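Local coordinates for protein alanine racemase (Acinetobacter baumannii, PDB 4QHR) that is a fold-type III pyridoxal phosphate enzyme of the alanine racemase family, built from a barrel domain and a C-terminal beta domain, at residues K125-M130 with G134-E139; A157-N162 with Y207-I212; Q175-I180 with A189-S194; A196-P201 with H226-K231. One frame throughout, in Å; residues are numbered along the deposited sequence.

Interaction 1. Residues K125-M130 with G134-E139; sequences KLNSGM and GFKDPE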
loop_
_atom_site.group_PDB
_atom_site.type_symbol
_atom_site.label_atom_id
_atom_site.label_comp_id
_atom_site.label_asym_id
_atom_site.label_seq_id
_atom_site.Cartn_x
_atom_site.Cartn_y
_atom_site.Cartn_z
ATOM N N LYS A 125 -5.184 29.902 -4.915
ATOM C CA LYS A 125 -4.577 28.945 -5.841
ATOM C C LYS A 125 -4.941 29.301 -7.291
ATOM O O LYS A 125 -6.085 29.451 -7.620
ATOM C CB LYS A 125 -5.049 27.525 -5.472
ATOM C CG LYS A 125 -4.682 26.333 -6.394
ATOM C CD LYS A 125 -3.194 26.097 -6.593
ATOM C CE LYS A 125 -2.841 24.620 -6.931
ATOM N NZ LYS A 125 -3.011 24.304 -8.369
ATOM N N LEU A 126 -3.917 29.388 -8.122
ATOM C CA LEU A 126 -4.040 29.590 -9.542
ATOM C C LEU A 126 -4.032 28.267 -10.282
ATOM O O LEU A 126 -3.173 27.400 -10.056
ATOM C CB LEU A 126 -2.827 30.369 -10.038
ATOM C CG LEU A 126 -2.656 30.695 -11.539
ATOM C CD1 LEU A 126 -3.744 31.644 -12.021
ATOM C CD2 LEU A 126 -1.279 31.266 -11.805
ATOM N N ASN A 127 -4.978 28.140 -11.192
ATOM C CA ASN A 127 -4.923 27.094 -12.219
ATOM C C ASN A 127 -4.329 27.773 -13.442
ATOM O O ASN A 127 -5.015 28.580 -14.120
ATOM C CB ASN A 127 -6.319 26.587 -12.525
ATOM C CG ASN A 127 -6.379 25.705 -13.763
ATOM O OD1 ASN A 127 -5.360 25.271 -14.347
ATOM N ND2 ASN A 127 -7.578 25.407 -14.144
ATOM N N SER A 128 -3.079 27.457 -13.718
ATOM C CA SER A 128 -2.355 28.075 -14.825
ATOM C C SER A 128 -2.186 27.119 -15.991
ATOM O O SER A 128 -1.397 27.407 -16.911
ATOM C CB SER A 128 -0.969 28.524 -14.337
ATOM O OG SER A 128 -0.226 27.466 -13.749
ATOM N N GLY A 129 -2.890 25.972 -15.953
ATOM C CA GLY A 129 -2.701 24.916 -16.971
ATOM C C GLY A 129 -2.830 23.474 -16.500
ATOM O O GLY A 129 -3.118 22.607 -17.293
ATOM N N MET A 130 -2.632 23.182 -15.221
ATOM C CA MET A 130 -2.767 21.801 -14.801
ATOM C C MET A 130 -4.226 21.342 -14.939
ATOM O O MET A 130 -4.495 20.178 -15.209
ATOM C CB MET A 130 -2.263 21.632 -13.373
ATOM C CG MET A 130 -2.125 20.174 -12.953
ATOM S SD MET A 130 -0.693 19.943 -11.880
ATOM C CE MET A 130 -1.322 20.562 -10.326
ATOM N N GLY A 134 -7.958 25.308 -8.818
ATOM C CA GLY A 134 -7.552 26.709 -8.833
ATOM C C GLY A 134 -8.465 27.629 -9.629
ATOM O O GLY A 134 -9.306 27.171 -10.392
ATOM N N PHE A 135 -8.292 28.926 -9.389
ATOM C CA PHE A 135 -8.970 29.956 -10.167
ATOM C C PHE A 135 -8.176 30.220 -11.415
ATOM O O PHE A 135 -6.973 30.204 -11.388
ATOM C CB PHE A 135 -9.096 31.242 -9.397
ATOM C CG PHE A 135 -9.975 31.124 -8.203
ATOM C CD1 PHE A 135 -11.368 31.214 -8.326
ATOM C CD2 PHE A 135 -9.423 30.903 -6.935
ATOM C CE1 PHE A 135 -12.181 31.102 -7.220
ATOM C CE2 PHE A 135 -10.257 30.787 -5.829
ATOM C CZ PHE A 135 -11.637 30.881 -5.977
ATOM N N LYS A 136 -8.868 30.470 -12.504
ATOM C CA LYS A 136 -8.205 30.787 -13.768
ATOM C C LYS A 136 -7.907 32.287 -13.872
ATOM O O LYS A 136 -8.417 33.094 -13.098
ATOM C CB LYS A 136 -9.103 30.349 -14.937
ATOM C CG LYS A 136 -9.177 28.849 -15.082
ATOM C CD LYS A 136 -10.405 28.318 -15.818
ATOM C CE LYS A 136 -10.271 26.814 -16.047
ATOM N NZ LYS A 136 -11.315 26.222 -16.936
ATOM N N ASP A 137 -7.065 32.639 -14.828
ATOM C CA ASP A 137 -6.798 34.024 -15.179
ATOM C C ASP A 137 -7.863 34.344 -16.219
ATOM O O ASP A 137 -7.865 33.650 -17.229
ATOM C CB ASP A 137 -5.394 34.124 -15.777
ATOM C CG ASP A 137 -5.057 35.527 -16.259
ATOM O OD1 ASP A 137 -5.894 36.435 -16.135
ATOM O OD2 ASP A 137 -3.928 35.711 -16.740
ATOM N N PRO A 138 -8.706 35.371 -16.051
ATOM C CA PRO A 138 -8.498 36.498 -15.088
ATOM C C PRO A 138 -9.284 36.502 -13.800
ATOM O O PRO A 138 -9.047 37.396 -12.992
ATOM C CB PRO A 138 -8.927 37.736 -15.920
ATOM C CG PRO A 138 -10.003 37.204 -16.819
ATOM C CD PRO A 138 -9.576 35.790 -17.184
ATOM N N GLU A 139 -10.172 35.532 -13.586
ATOM C CA GLU A 139 -10.999 35.472 -12.384
ATOM C C GLU A 139 -10.257 35.576 -11.071
ATOM O O GLU A 139 -10.768 36.149 -10.127
ATOM C CB GLU A 139 -11.765 34.165 -12.314
HETATM O O HOH W 1 -9.912 24.955 -12.000
#
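N127 and K136 lie side by side and point the same way. N127 CB rests against the carbonyl of G134, 3.7 Å from its O. CG stands anti to the backbone N (chi1 169°), and the amide beyond it faces two ways. OD1 takes the backbone N of G129 at 3.0 Å, an Asx turn, and also accepts from N131 N. ND2 lies 3.6 Å from K136 CE, and donates to a water that also hydrogen-bonds G134 O, bridging the two segments. Asparagine suits this place because a short amide can accept from the turn with one end and donate with the other.

The segments run from the end of strand 122-125 of the barrel through the loop to the start of helix 139-149, and the loop folds back on itself through a single beta bridge, L126 with F135. F135 N donates to K125 O at 2.9 Å, and N127 N donates to F135 O at 2.9 Å, from well above the plane of that carbonyl. G134, with no side chain and a positive phi, lets its CA come within 3.3 Å of K125 O. K125 CG packs 3.8 Å from G134 CA, and its bent chain carries NZ to L133 O. F135 turns its ring edge to K125 O and packs on I140 and V143 of helix 139-149, while K136 touches H245 of the second subunit.

Interaction 2. Residues A157-N162 with Y207-I212; sequences AMHFAN and YVRPGI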
loop_
_atom_site.group_PDB
_atom_site.type_symbol
_atom_site.label_atom_id
_atom_site.label_comp_id
_atom_site.label_asym_id
_atom_site.label_seq_id
_atom_site.Cartn_x
_atom_site.Cartn_y
_atom_site.Cartn_z
ATOM N N ALA A 157 -0.630 31.357 -4.878
ATOM C CA ALA A 157 -0.076 30.001 -4.894
ATOM C C ALA A 157 -0.307 29.316 -6.240
ATOM O O ALA A 157 -1.400 29.322 -6.778
ATOM C CB ALA A 157 -0.675 29.151 -3.781
ATOM N N MET A 158 0.749 28.743 -6.762
ATOM C CA MET A 158 0.644 27.828 -7.889
ATOM C C MET A 158 1.469 26.553 -7.656
ATOM O O MET A 158 2.397 26.535 -6.841
ATOM C CB MET A 158 1.153 28.521 -9.105
ATOM C CG MET A 158 0.749 27.861 -10.409
ATOM S SD MET A 158 1.691 28.628 -11.715
ATOM C CE MET A 158 3.419 28.267 -11.298
ATOM N N HIS A 159 1.105 25.490 -8.387
ATOM C CA HIS A 159 1.862 24.263 -8.412
ATOM C C HIS A 159 2.202 23.973 -9.885
ATOM O O HIS A 159 1.362 24.093 -10.768
ATOM C CB HIS A 159 1.062 23.143 -7.759
ATOM C CG HIS A 159 1.890 21.955 -7.342
ATOM N ND1 HIS A 159 3.034 22.063 -6.564
ATOM C CD2 HIS A 159 1.727 20.630 -7.583
ATOM C CE1 HIS A 159 3.539 20.856 -6.356
ATOM N NE2 HIS A 159 2.765 19.970 -6.961
ATOM N N PHE A 160 3.450 23.602 -10.120
ATOM C CA PHE A 160 3.925 23.229 -11.456
ATOM C C PHE A 160 3.462 21.856 -11.815
ATOM O O PHE A 160 3.484 20.955 -10.972
ATOM C CB PHE A 160 5.434 23.281 -11.499
ATOM C CG PHE A 160 5.948 24.659 -11.735
ATOM C CD1 PHE A 160 5.758 25.255 -12.965
ATOM C CD2 PHE A 160 6.555 25.386 -10.722
ATOM C CE1 PHE A 160 6.190 26.549 -13.204
ATOM C CE2 PHE A 160 6.994 26.685 -10.959
ATOM C CZ PHE A 160 6.814 27.257 -12.204
ATOM N N ALA A 161 3.039 21.682 -13.052
ATOM C CA ALA A 161 2.625 20.358 -13.506
ATOM C C ALA A 161 3.789 19.409 -13.865
ATOM O O ALA A 161 3.698 18.205 -13.671
ATOM C CB ALA A 161 1.691 20.528 -14.707
ATOM N N ASN A 162 4.874 19.946 -14.410
ATOM C CA ASN A 162 5.959 19.168 -15.020
ATOM C C ASN A 162 7.310 19.740 -14.656
ATOM O O ASN A 162 8.241 19.725 -15.484
ATOM C CB ASN A 162 5.829 19.193 -16.552
ATOM C CG ASN A 162 4.503 18.658 -17.041
ATOM O OD1 ASN A 162 3.691 19.387 -17.617
ATOM N ND2 ASN A 162 4.268 17.414 -16.790
ATOM N N TYR A 207 7.496 31.847 0.103
ATOM C CA TYR A 207 7.337 30.497 0.628
ATOM C C TYR A 207 7.645 29.453 -0.446
ATOM O O TYR A 207 7.083 29.482 -1.508
ATOM C CB TYR A 207 5.896 30.264 1.077
ATOM C CG TYR A 207 5.454 31.072 2.263
ATOM C CD1 TYR A 207 4.899 32.345 2.085
ATOM C CD2 TYR A 207 5.580 30.588 3.538
ATOM C CE1 TYR A 207 4.494 33.112 3.174
ATOM C CE2 TYR A 207 5.165 31.343 4.631
ATOM C CZ TYR A 207 4.641 32.606 4.430
ATOM O OH TYR A 207 4.210 33.352 5.492
ATOM N N VAL A 208 8.529 28.511 -0.119
ATOM C CA VAL A 208 8.730 27.305 -0.907
ATOM C C VAL A 208 8.033 26.135 -0.158
ATOM O O VAL A 208 7.848 26.174 1.091
ATOM C CB VAL A 208 10.238 27.057 -1.151
ATOM C CG1 VAL A 208 10.818 28.208 -1.963
ATOM C CG2 VAL A 208 11.017 26.807 0.127
ATOM N N ARG A 209 7.691 25.109 -0.915
ATOM C CA ARG A 209 6.922 23.969 -0.438
ATOM C C ARG A 209 7.588 22.646 -0.796
ATOM O O ARG A 209 7.065 21.919 -1.589
ATOM C CB ARG A 209 5.525 23.997 -1.009
ATOM C CG ARG A 209 4.821 25.346 -0.827
ATOM C CD ARG A 209 3.344 25.293 -1.158
ATOM N NE ARG A 209 3.041 24.756 -2.504
ATOM C CZ ARG A 209 2.906 25.453 -3.626
ATOM N NH1 ARG A 209 3.101 26.772 -3.649
ATOM N NH2 ARG A 209 2.615 24.808 -4.765
ATOM N N PRO A 210 8.735 22.349 -0.201
ATOM C CA PRO A 210 9.308 21.063 -0.443
ATOM C C PRO A 210 8.503 19.888 0.119
ATOM O O PRO A 210 8.081 19.920 1.278
ATOM C CB PRO A 210 10.598 21.096 0.339
ATOM C CG PRO A 210 10.254 21.998 1.510
ATOM C CD PRO A 210 9.442 23.073 0.868
ATOM N N GLY A 211 8.356 18.856 -0.683
ATOM C CA GLY A 211 7.893 17.552 -0.192
ATOM C C GLY A 211 8.898 16.416 -0.317
ATOM O O GLY A 211 9.663 16.124 0.625
ATOM N N ILE A 212 8.907 15.797 -1.499
ATOM C CA ILE A 212 9.700 14.599 -1.698
ATOM C C ILE A 212 11.160 14.742 -1.267
ATOM O O ILE A 212 11.745 13.792 -0.739
ATOM C CB ILE A 212 9.568 14.060 -3.147
ATOM C CG1 ILE A 212 10.094 12.632 -3.217
ATOM C CG2 ILE A 212 10.246 14.986 -4.170
ATOM C CD1 ILE A 212 9.286 11.625 -2.420
#
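R209 reaches across to the backbone of M158 and the ring of H159, which makes it the residue of 207-212 that carries this contact. The segment starts as strand 207-208, where V208 bonds K28 and V30 of strand 28-32, and the meeting with 157-162 is left to the next residue. The side chain of R209 sets out toward 157-162 and bends at chi3 (-54°), bringing the guanidinium edge-on to M158 O. NH2 gives M158 O a nearly straight bond of 2.7 Å; the oxygen lies in the guanidinium plane, although the donor stands above the carbonyl plane. NH1 adds a weak bond to the same oxygen, and NH2 a weak one of 3.3 Å to H159 ND1, with ring and guanidinium planes 47° apart. Arginine fits because its several N-H groups can serve many acceptors: NE bonds N1 of the modified residue LLP at position 34, and NH1 also reaches S190 OG. After P210, G211 N and I212 N bond the phosphate oxygens OP3 and OP1 of LLP. The segment thus runs from strand 207-208 to the cofactor, with helix 194-199 packed on V208 and P210 and the loop after strand 154-157 across from R209.

Interaction 3. Residues Q175-I180 with A189-S194; sequences QQFLHI and ASCCNS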
loop_
_atom_site.group_PDB
_atom_site.type_symbol
_atom_site.label_atom_id
_atom_site.label_comp_id
_atom_site.label_asym_id
_atom_site.label_seq_id
_atom_site.Cartn_x
_atom_site.Cartn_y
_atom_site.Cartn_z
ATOM N N GLN A 175 5.222 32.193 -16.742
ATOM C CA GLN A 175 4.732 33.481 -17.274
ATOM C C GLN A 175 3.324 33.822 -16.785
ATOM O O GLN A 175 3.028 34.982 -16.447
ATOM C CB GLN A 175 4.824 33.512 -18.828
ATOM C CG GLN A 175 6.086 34.127 -19.457
ATOM C CD GLN A 175 7.412 33.811 -18.753
ATOM O OE1 GLN A 175 8.171 34.716 -18.404
ATOM N NE2 GLN A 175 7.704 32.533 -18.557
ATOM N N GLN A 176 2.449 32.831 -16.720
ATOM C CA GLN A 176 1.129 33.053 -16.145
ATOM C C GLN A 176 1.257 33.521 -14.657
ATOM O O GLN A 176 0.643 34.519 -14.236
ATOM C CB GLN A 176 0.293 31.790 -16.300
ATOM C CG GLN A 176 -1.123 31.906 -15.812
ATOM C CD GLN A 176 -2.105 31.168 -16.696
ATOM O OE1 GLN A 176 -1.714 30.481 -17.635
ATOM N NE2 GLN A 176 -3.393 31.301 -16.394
ATOM N N PHE A 177 2.083 32.825 -13.889
ATOM C CA PHE A 177 2.323 33.171 -12.495
ATOM C C PHE A 177 2.921 34.584 -12.310
ATOM O O PHE A 177 2.471 35.325 -11.434
ATOM C CB PHE A 177 3.261 32.154 -11.845
ATOM C CG PHE A 177 3.366 32.324 -10.361
ATOM C CD1 PHE A 177 2.346 31.893 -9.550
ATOM C CD2 PHE A 177 4.478 32.936 -9.785
ATOM C CE1 PHE A 177 2.430 32.047 -8.187
ATOM C CE2 PHE A 177 4.562 33.106 -8.410
ATOM C CZ PHE A 177 3.545 32.666 -7.615
ATOM N N LEU A 178 3.924 34.948 -13.116
ATOM C CA LEU A 178 4.547 36.297 -13.027
ATOM C C LEU A 178 3.573 37.406 -13.442
ATOM O O LEU A 178 3.563 38.478 -12.849
ATOM C CB LEU A 178 5.823 36.392 -13.856
ATOM C CG LEU A 178 6.985 35.470 -13.486
ATOM C CD1 LEU A 178 8.178 35.597 -14.436
ATOM C CD2 LEU A 178 7.409 35.757 -12.055
ATOM N N HIS A 179 2.745 37.135 -14.440
ATOM C CA HIS A 179 1.699 38.081 -14.866
ATOM C C HIS A 179 0.753 38.351 -13.724
ATOM O O HIS A 179 0.395 39.502 -13.456
ATOM C CB HIS A 179 0.925 37.581 -16.125
ATOM C CG HIS A 179 -0.391 38.266 -16.345
ATOM N ND1 HIS A 179 -0.501 39.619 -16.572
ATOM C CD2 HIS A 179 -1.656 37.780 -16.365
ATOM C CE1 HIS A 179 -1.776 39.943 -16.721
ATOM N NE2 HIS A 179 -2.501 38.844 -16.595
ATOM N N ILE A 180 0.357 37.297 -13.017
ATOM C CA ILE A 180 -0.610 37.489 -11.968
ATOM C C ILE A 180 0.059 38.164 -10.791
ATOM O O ILE A 180 -0.523 39.048 -10.203
ATOM C CB ILE A 180 -1.313 36.181 -11.562
ATOM C CG1 ILE A 180 -2.093 35.592 -12.750
ATOM C CG2 ILE A 180 -2.287 36.461 -10.426
ATOM C CD1 ILE A 180 -3.315 36.393 -13.178
ATOM N N ALA A 189 3.925 35.353 -2.380
ATOM C CA ALA A 189 3.829 34.329 -3.385
ATOM C C ALA A 189 4.594 33.039 -3.036
ATOM O O ALA A 189 5.574 33.062 -2.313
ATOM C CB ALA A 189 4.313 34.853 -4.696
ATOM N N SER A 190 4.113 31.943 -3.628
ATOM C CA SER A 190 4.638 30.601 -3.387
ATOM C C SER A 190 4.359 29.716 -4.603
ATOM O O SER A 190 3.178 29.495 -5.008
ATOM C CB SER A 190 3.938 29.963 -2.199
ATOM O OG SER A 190 4.498 28.660 -1.865
ATOM N N CYS A 191 5.432 29.156 -5.162
ATOM C CA CYS A 191 5.220 28.175 -6.228
ATOM C C CYS A 191 6.195 27.001 -6.353
ATOM O O CYS A 191 5.939 26.119 -7.141
ATOM C CB CYS A 191 5.115 28.882 -7.545
ATOM S SG CYS A 191 6.685 29.556 -8.067
ATOM N N CYS A 192 7.282 26.971 -5.598
ATOM C CA CYS A 192 8.259 25.897 -5.742
ATOM C C CYS A 192 7.976 24.640 -4.915
ATOM O O CYS A 192 7.954 24.672 -3.659
ATOM C CB CYS A 192 9.672 26.392 -5.408
ATOM S SG CYS A 192 10.210 27.777 -6.459
ATOM N N ASN A 193 7.789 23.547 -5.630
ATOM C CA ASN A 193 7.875 22.178 -5.073
ATOM C C ASN A 193 9.362 21.787 -5.037
ATOM O O ASN A 193 10.208 22.645 -5.277
ATOM C CB ASN A 193 6.990 21.217 -5.861
ATOM C CG ASN A 193 7.333 21.152 -7.364
ATOM O OD1 ASN A 193 8.309 21.750 -7.828
ATOM N ND2 ASN A 193 6.533 20.433 -8.104
ATOM N N SER A 194 9.690 20.529 -4.750
ATOM C CA SER A 194 11.056 20.119 -4.629
ATOM C C SER A 194 11.802 20.362 -5.944
ATOM O O SER A 194 12.902 20.879 -5.938
ATOM C CB SER A 194 11.154 18.624 -4.282
ATOM O OG SER A 194 10.550 18.347 -3.025
#
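F177 sets its ring against A189 and C191. C191 CB lies over one face, 4.2 Å from the ring centroid and 15° off the normal, a CH-pi contact. Its SG covers the same face at 4.5 Å from the centroid, a sulfur-aromatic contact; with chi1 at 71°, the sulfur sits between the backbone N and the carbonyl carbon, above the ring. A189 CB comes instead at the edge, 3.7 Å from F177 CZ, and S190 N is near the ring plane as well. Small residues suit these two positions, since the bulk comes from the phenylalanine.

The contact closes a beta-alpha-beta unit of the barrel, strand 154-157, helix 168-184 and strand 188-190, by seating the helix on the strand that follows it. On the helix, F177 has CG anti to the backbone N (chi1 -171°), which sends the ring toward the sheet, where L156 and M158 also touch it. Further out, I180 packs on L156 as well as on I140 and I141 of helix 139-149. S190 points away from the helix, and its OG bonds Y207 O. Past the strand, N193 OD1 caps A196 N at the start of helix 194-199, and S194 OG bonds OP3 of the modified residue LLP at position 34.

Interaction 4. Residues A196-P201 with H226-K231; sequences AIFKWP and HDLDLK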
loop_
_atom_site.group_PDB
_atom_site.type_symbol
_atom_site.label_atom_id
_atom_site.label_comp_id
_atom_site.label_asym_id
_atom_site.label_seq_id
_atom_site.Cartn_x
_atom_site.Cartn_y
_atom_site.Cartn_z
ATOM N N ALA A 196 11.243 22.463 -8.441
ATOM C CA ALA A 196 11.440 23.896 -8.654
ATOM C C ALA A 196 12.460 24.506 -7.685
ATOM O O ALA A 196 13.188 25.436 -8.068
ATOM C CB ALA A 196 10.139 24.641 -8.553
ATOM N N ILE A 197 12.524 24.009 -6.425
ATOM C CA ILE A 197 13.595 24.440 -5.506
ATOM C C ILE A 197 14.983 24.186 -6.139
ATOM O O ILE A 197 15.898 25.037 -6.037
ATOM C CB ILE A 197 13.422 23.812 -4.087
ATOM C CG1 ILE A 197 12.170 24.391 -3.414
ATOM C CG2 ILE A 197 14.648 24.075 -3.211
ATOM C CD1 ILE A 197 11.675 23.647 -2.208
ATOM N N PHE A 198 15.167 23.037 -6.798
ATOM C CA PHE A 198 16.446 22.736 -7.429
ATOM C C PHE A 198 16.649 23.553 -8.712
ATOM O O PHE A 198 17.757 24.053 -8.966
ATOM C CB PHE A 198 16.582 21.231 -7.745
ATOM C CG PHE A 198 16.965 20.401 -6.574
ATOM C CD1 PHE A 198 18.266 20.348 -6.162
ATOM C CD2 PHE A 198 16.040 19.663 -5.895
ATOM C CE1 PHE A 198 18.647 19.578 -5.063
ATOM C CE2 PHE A 198 16.395 18.880 -4.834
ATOM C CZ PHE A 198 17.704 18.852 -4.401
ATOM N N LYS A 199 15.585 23.724 -9.477
ATOM C CA LYS A 199 15.726 24.347 -10.789
ATOM C C LYS A 199 15.567 25.848 -10.893
ATOM O O LYS A 199 16.241 26.439 -11.686
ATOM C CB LYS A 199 14.802 23.716 -11.741
ATOM C CG LYS A 199 15.281 22.312 -12.075
ATOM C CD LYS A 199 14.199 21.503 -12.766
ATOM C CE LYS A 199 13.896 22.034 -14.145
ATOM N NZ LYS A 199 13.110 21.048 -14.932
ATOM N N TRP A 200 14.692 26.454 -10.104
ATOM C CA TRP A 200 14.291 27.835 -10.327
ATOM C C TRP A 200 14.293 28.653 -9.046
ATOM O O TRP A 200 13.221 29.088 -8.615
ATOM C CB TRP A 200 12.897 27.903 -10.967
ATOM C CG TRP A 200 12.775 27.137 -12.191
ATOM C CD1 TRP A 200 13.673 27.103 -13.225
ATOM C CD2 TRP A 200 11.712 26.227 -12.560
ATOM N NE1 TRP A 200 13.227 26.247 -14.194
ATOM C CE2 TRP A 200 12.029 25.706 -13.819
ATOM C CE3 TRP A 200 10.530 25.807 -11.942
ATOM C CZ2 TRP A 200 11.211 24.794 -14.479
ATOM C CZ3 TRP A 200 9.723 24.910 -12.587
ATOM C CH2 TRP A 200 10.064 24.411 -13.856
ATOM N N PRO A 201 15.487 28.935 -8.480
ATOM C CA PRO A 201 15.517 29.743 -7.250
ATOM C C PRO A 201 14.917 31.112 -7.474
ATOM O O PRO A 201 14.449 31.708 -6.516
ATOM C CB PRO A 201 17.019 29.829 -6.876
ATOM C CG PRO A 201 17.734 29.498 -8.142
ATOM C CD PRO A 201 16.844 28.545 -8.912
ATOM N N HIS A 226 21.996 11.002 -4.515
ATOM C CA HIS A 226 23.411 11.332 -4.394
ATOM C C HIS A 226 23.797 12.524 -5.243
ATOM O O HIS A 226 24.556 13.350 -4.789
ATOM C CB HIS A 226 24.278 10.185 -4.840
ATOM C CG HIS A 226 24.040 8.953 -4.060
ATOM N ND1 HIS A 226 24.037 8.941 -2.682
ATOM C CD2 HIS A 226 23.782 7.688 -4.457
ATOM C CE1 HIS A 226 23.805 7.707 -2.263
ATOM N NE2 HIS A 226 23.660 6.930 -3.321
ATOM N N ASP A 227 23.274 12.596 -6.454
ATOM C CA ASP A 227 23.490 13.769 -7.328
ATOM C C ASP A 227 22.935 15.034 -6.723
ATOM O O ASP A 227 23.457 16.141 -6.967
ATOM C CB ASP A 227 22.849 13.628 -8.710
ATOM C CG ASP A 227 23.365 12.435 -9.501
ATOM O OD1 ASP A 227 24.581 12.120 -9.380
ATOM O OD2 ASP A 227 22.529 11.807 -10.218
ATOM N N LEU A 228 21.878 14.881 -5.939
ATOM C CA LEU A 228 21.188 16.007 -5.379
ATOM C C LEU A 228 21.619 16.375 -4.005
ATOM O O LEU A 228 21.121 17.377 -3.501
ATOM C CB LEU A 228 19.671 15.717 -5.347
ATOM C CG LEU A 228 19.016 15.444 -6.698
ATOM C CD1 LEU A 228 17.558 15.018 -6.441
ATOM C CD2 LEU A 228 19.061 16.646 -7.617
ATOM N N ASP A 229 22.522 15.587 -3.424
ATOM C CA ASP A 229 22.970 15.673 -2.038
ATOM C C ASP A 229 21.769 15.626 -1.060
ATOM O O ASP A 229 21.591 16.518 -0.214
ATOM C CB ASP A 229 23.899 16.889 -1.756
ATOM C CG ASP A 229 24.476 16.890 -0.324
ATOM O OD1 ASP A 229 24.631 15.844 0.381
ATOM O OD2 ASP A 229 24.796 17.987 0.121
ATOM N N LEU A 230 20.968 14.569 -1.199
ATOM C CA LEU A 230 19.909 14.279 -0.219
ATOM C C LEU A 230 20.151 12.933 0.464
ATOM O O LEU A 230 20.724 12.012 -0.154
ATOM C CB LEU A 230 18.542 14.277 -0.903
ATOM C CG LEU A 230 18.115 15.560 -1.594
ATOM C CD1 LEU A 230 16.953 15.296 -2.568
ATOM C CD2 LEU A 230 17.661 16.581 -0.568
ATOM N N LYS A 231 19.706 12.801 1.710
ATOM C CA LYS A 231 19.878 11.569 2.467
ATOM C C LYS A 231 18.577 10.760 2.583
ATOM O O LYS A 231 17.608 11.244 3.174
ATOM C CB LYS A 231 20.372 11.924 3.860
ATOM C CG LYS A 231 21.830 12.325 3.800
ATOM C CD LYS A 231 22.368 12.686 5.139
ATOM C CE LYS A 231 23.813 13.131 4.900
ATOM N NZ LYS A 231 24.297 13.401 6.260
#
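The F198 ring carries L228 CD2 over one face, 4.0 Å from the ring centroid and 16° off the normal. This is a CH-pi contact, with the methyl displaced toward the rim. The far end of the ring meets L228 as well: CZ is 3.8 Å from L228 CB, and CE1 is 3.7 Å from L228 O. L230 CD1 approaches obliquely, 4.1 Å from F198 CZ.

L228 has CG anti to its carbonyl carbon (chi1 -60°), and with chi2 at 173° CD1 is the extended branch, leaving CD2 turned onto the phenyl ring while CB stays at CZ. Leucine suits the place because one branch can lie on the ring while CB fills in at its end. The chain turns between the two leucines. D229, with positive phi, ends short helix 225-228 in a Schellman motif, and L228 and L230, on either side of this turn, both point toward F198. The turn is also tied to helix 10-23: R19 NH2 donates to L228 O and R19 NE to D229 O, and D229 OD1 bonds Y15 OH.

Helix 194-199 of the barrel is thereby joined to the segment that leads into strand 234-246. Helix 10-23 flanks the joint, with R19 and L23 touching F198, and M213 does so from a loop. Between the two segments there is no hydrogen bond or salt bridge. The contact therefore rests on dispersion and the exclusion of water, and its polar backbone oxygen at L228 is satisfied by R19 rather than across the interface.

Overall arrangement
The first three contacts lie close together on the barrel: the centre of interaction 2 is about 15 Å from that of interaction 1 and about 9 Å from that of interaction 3. L126 N probably bonds A157 O at 2.9 Å, continuing the sheet from interaction 1 to interaction 2, and R209 N probably bonds C192 O at 2.8 Å, tying interaction 2 to interaction 3. Interactions 2 and 3 converge on the LLP cofactor, one at its ring nitrogen and both at its phosphate. The centre of interaction 4 lies about 13 Å from that of interaction 2, where W200 meets F160 and I197 meets P210, and about 18 Å from that of interaction 3, where C192 packs on I197.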